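Local structure of putative transcriptional regulator (Clostridium difficile, 3QI7) at residues I240-L245 with P264-L269. The protein is of unknown function, but its periplasmic-binding-protein-like fold suggests that it binds a small molecule, possibly a sugar. Numbering follows the deposited sequence.
Sequences ILTKAL and PSVMGL
Val266 presses its two methyl groups against one side of the helix 234-247, meeting Leu241, Thr242 and Leu245. CG1 reaches furthest in: chi1 of 167° sets it anti to the backbone N, 3.8 Å from Leu241 CB. The same methyl lies 3.9 Å from the backbone N of Thr242 and packs against the helix backbone as well as its side chains. The branched, compact valine suits this close approach, in which the CA atoms of Thr242 and Val266 come within 5.9 Å.

Leu245, one turn beyond Leu241, extends the apolar patch with both branches of its fork, which lets one residue touch both Val266 and Met267. CD1 lies 3.9 Å from the carbonyl O of Val266 and a little farther from CG1 of the same residue, while CD2 meets the selenium of Met267, SE, at 4.2 Å. Met267, a selenomethionine here, is bent at chi2 and chi3, and this unbranched chain also touches Lys289 of helix 279-292.

At the exposed border a polar atom joins the apolar contact. Thr242 OG1 sits 3.7 Å from Val266 CG2, a van der Waals approach. Its polar need is met within its own helix, by a hydrogen bond to the carbonyl O of Glu238 one turn earlier. No hydrogen bond joins the two segments, and together they bury a modest 206 Å².

Gly268, with a positive phi (77°) that glycine accepts readily, ends helix 263-267 in a Schellman motif: Leu269 N bonds back to Pro264 O at 2.7 Å, and Gly268 N bonds weakly to Ser265 O. This short, capped helix packs through Val266 and Met267 on helix 234-247, which follows strand 228-231 in the lobe built on the three-stranded parallel sheet, as in a periplasmic-binding-protein-like fold.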
ATOM      1  N   ILE A 240      -6.065  19.122   2.531  1.00 20.09           N
ATOM      2  CA  ILE A 240      -4.739  19.569   2.059  1.00 21.66           C
ATOM      3  C   ILE A 240      -4.624  19.729   0.535  1.00 21.41           C
ATOM      4  O   ILE A 240      -4.037  20.704   0.056  1.00 20.18           O
ATOM      5  CB  ILE A 240      -3.623  18.615   2.570  1.00 19.82           C
ATOM      6  CG1 ILE A 240      -3.467  18.795   4.070  1.00 23.33           C
ATOM      7  CG2 ILE A 240      -2.256  18.865   1.881  1.00 20.31           C
ATOM      8  CD1 ILE A 240      -2.757  17.661   4.765  1.00 24.69           C
ATOM      9  N   LEU A 241      -5.121  18.743  -0.198  1.00 22.97           N
ATOM     10  CA  LEU A 241      -5.115  18.787  -1.661  1.00 21.71           C
ATOM     11  C   LEU A 241      -6.046  19.893  -2.187  1.00 23.62           C
ATOM     12  O   LEU A 241      -5.695  20.617  -3.109  1.00 23.79           O
ATOM     13  CB  LEU A 241      -5.510  17.431  -2.213  1.00 19.09           C
ATOM     14  CG  LEU A 241      -4.411  16.357  -2.179  1.00 20.50           C
ATOM     15  CD1 LEU A 241      -4.981  14.992  -2.554  1.00 18.06           C
ATOM     16  CD2 LEU A 241      -3.207  16.734  -3.070  1.00 23.15           C
ATOM     17  N   THR A 242      -7.234  20.001  -1.608  1.00 25.30           N
ATOM     18  CA  THR A 242      -8.160  21.072  -1.957  1.00 25.98           C
ATOM     19  C   THR A 242      -7.527  22.452  -1.782  1.00 27.00           C
ATOM     20  O   THR A 242      -7.580  23.275  -2.689  1.00 27.74           O
ATOM     21  CB  THR A 242      -9.444  20.954  -1.131  1.00 29.60           C
ATOM     22  OG1 THR A 242     -10.013  19.655  -1.351  1.00 25.08           O
ATOM     23  CG2 THR A 242     -10.476  22.049  -1.513  1.00 26.02           C
ATOM     24  N   LYS A 243      -6.910  22.703  -0.634  1.00 26.21           N
ATOM     25  CA  LYS A 243      -6.250  23.997  -0.386  1.00 26.72           C
ATOM     26  C   LYS A 243      -5.026  24.233  -1.307  1.00 25.83           C
ATOM     27  O   LYS A 243      -4.745  25.390  -1.682  1.00 26.84           O
ATOM     28  CB  LYS A 243      -5.889  24.142   1.102  1.00 23.25           C
ATOM     29  CG  LYS A 243      -5.448  25.510   1.546  1.00 28.73           C
ATOM     30  CD  LYS A 243      -6.594  26.489   1.528  1.00 36.15           C
ATOM     31  CE  LYS A 243      -6.531  27.471   2.651  1.00 36.80           C
ATOM     32  NZ  LYS A 243      -7.590  28.499   2.436  1.00 37.29           N
ATOM     33  N   ALA A 244      -4.318  23.160  -1.657  1.00 21.18           N
ATOM     34  CA  ALA A 244      -3.173  23.223  -2.586  1.00 21.43           C
ATOM     35  C   ALA A 244      -3.558  23.816  -3.939  1.00 23.59           C
ATOM     36  O   ALA A 244      -2.756  24.511  -4.561  1.00 23.61           O
ATOM     37  CB  ALA A 244      -2.571  21.828  -2.816  1.00 18.13           C
ATOM     38  N   LEU A 245      -4.781  23.530  -4.399  1.00 24.94           N
ATOM     39  CA  LEU A 245      -5.268  24.087  -5.670  1.00 27.66           C
ATOM     40  C   LEU A 245      -5.360  25.619  -5.617  1.00 29.76           C
ATOM     41  O   LEU A 245      -5.140  26.297  -6.618  1.00 30.74           O
ATOM     42  CB  LEU A 245      -6.622  23.459  -6.082  1.00 26.17           C
ATOM     43  CG  LEU A 245      -6.574  21.954  -6.415  1.00 26.72           C
ATOM     44  CD1 LEU A 245      -7.907  21.469  -6.988  1.00 28.12           C
ATOM     45  CD2 LEU A 245      -5.424  21.557  -7.381  1.00 24.47           C
ATOM     46  N   PRO A 264      -9.835  11.816  -6.997  1.00 23.12           N
ATOM     47  CA  PRO A 264     -10.927  12.041  -7.945  1.00 25.53           C
ATOM     48  C   PRO A 264     -11.949  13.084  -7.503  1.00 25.64           C
ATOM     49  O   PRO A 264     -12.372  13.910  -8.314  1.00 29.35           O
ATOM     50  CB  PRO A 264     -11.559  10.657  -8.074  1.00 26.60           C
ATOM     51  CG  PRO A 264     -10.427   9.731  -7.789  1.00 25.22           C
ATOM     52  CD  PRO A 264      -9.701  10.384  -6.664  1.00 24.27           C
ATOM     53  N   SER A 265     -12.325  13.076  -6.238  1.00 25.54           N
ATOM     54  CA  SER A 265     -13.214  14.122  -5.728  1.00 28.86           C
ATOM     55  C   SER A 265     -12.532  15.508  -5.744  1.00 25.79           C
ATOM     56  O   SER A 265     -13.149  16.514  -6.073  1.00 27.52           O
ATOM     57  CB  SER A 265     -13.673  13.753  -4.314  1.00 30.20           C
ATOM     58  OG  SER A 265     -13.771  14.901  -3.509  1.00 43.44           O
ATOM     59  N   VAL A 266     -11.249  15.566  -5.396  1.00 23.78           N
ATOM     60  CA  VAL A 266     -10.547  16.868  -5.318  1.00 25.29           C
ATOM     61  C   VAL A 266     -10.383  17.499  -6.707  1.00 24.71           C
ATOM     62  O   VAL A 266     -10.638  18.697  -6.884  1.00 25.31           O
ATOM     63  CB  VAL A 266      -9.196  16.706  -4.574  1.00 23.20           C
ATOM     64  CG1 VAL A 266      -8.286  17.943  -4.739  1.00 26.36           C
ATOM     65  CG2 VAL A 266      -9.498  16.442  -3.092  1.00 23.95           C
HETATM   66  N   MSE A 267     -10.042  16.679  -7.689  1.00 23.62           N
HETATM   67  CA  MSE A 267      -9.789  17.161  -9.050  1.00 25.35           C
HETATM   68  C   MSE A 267     -11.053  17.269  -9.899  1.00 26.08           C
HETATM   69  O   MSE A 267     -10.996  17.777 -11.008  1.00 23.65           O
HETATM   70  CB  MSE A 267      -8.778  16.288  -9.768  1.00 22.98           C
HETATM   71  CG  MSE A 267      -7.479  16.072  -9.013  1.00 26.65           C
HETATM   72 SE   MSE A 267      -6.497  17.685  -8.495  0.75 23.14          SE
HETATM   73  CE  MSE A 267      -5.417  17.846 -10.130  1.00 33.57           C
ATOM     74  N   GLY A 268     -12.182  16.790  -9.385  1.00 26.66           N
ATOM     75  CA  GLY A 268     -13.445  16.819 -10.134  1.00 26.25           C
ATOM     76  C   GLY A 268     -13.514  15.732 -11.196  1.00 27.10           C
ATOM     77  O   GLY A 268     -13.956  15.977 -12.299  1.00 27.44           O
ATOM     78  N   LEU A 269     -13.042  14.539 -10.877  1.00 25.49           N
ATOM     79  CA  LEU A 269     -13.064  13.401 -11.797  1.00 28.12           C
ATOM     80  C   LEU A 269     -14.164  12.447 -11.358  1.00 33.81           C
ATOM     81  O   LEU A 269     -14.452  12.345 -10.153  1.00 34.61           O
ATOM     82  CB  LEU A 269     -11.735  12.629 -11.742  1.00 27.12           C
ATOM     83  CG  LEU A 269     -10.496  13.378 -12.222  1.00 28.70           C
ATOM     84  CD1 LEU A 269      -9.267  12.552 -11.950  1.00 30.66           C
ATOM     85  CD2 LEU A 269     -10.658  13.696 -13.715  1.00 34.05           C
TER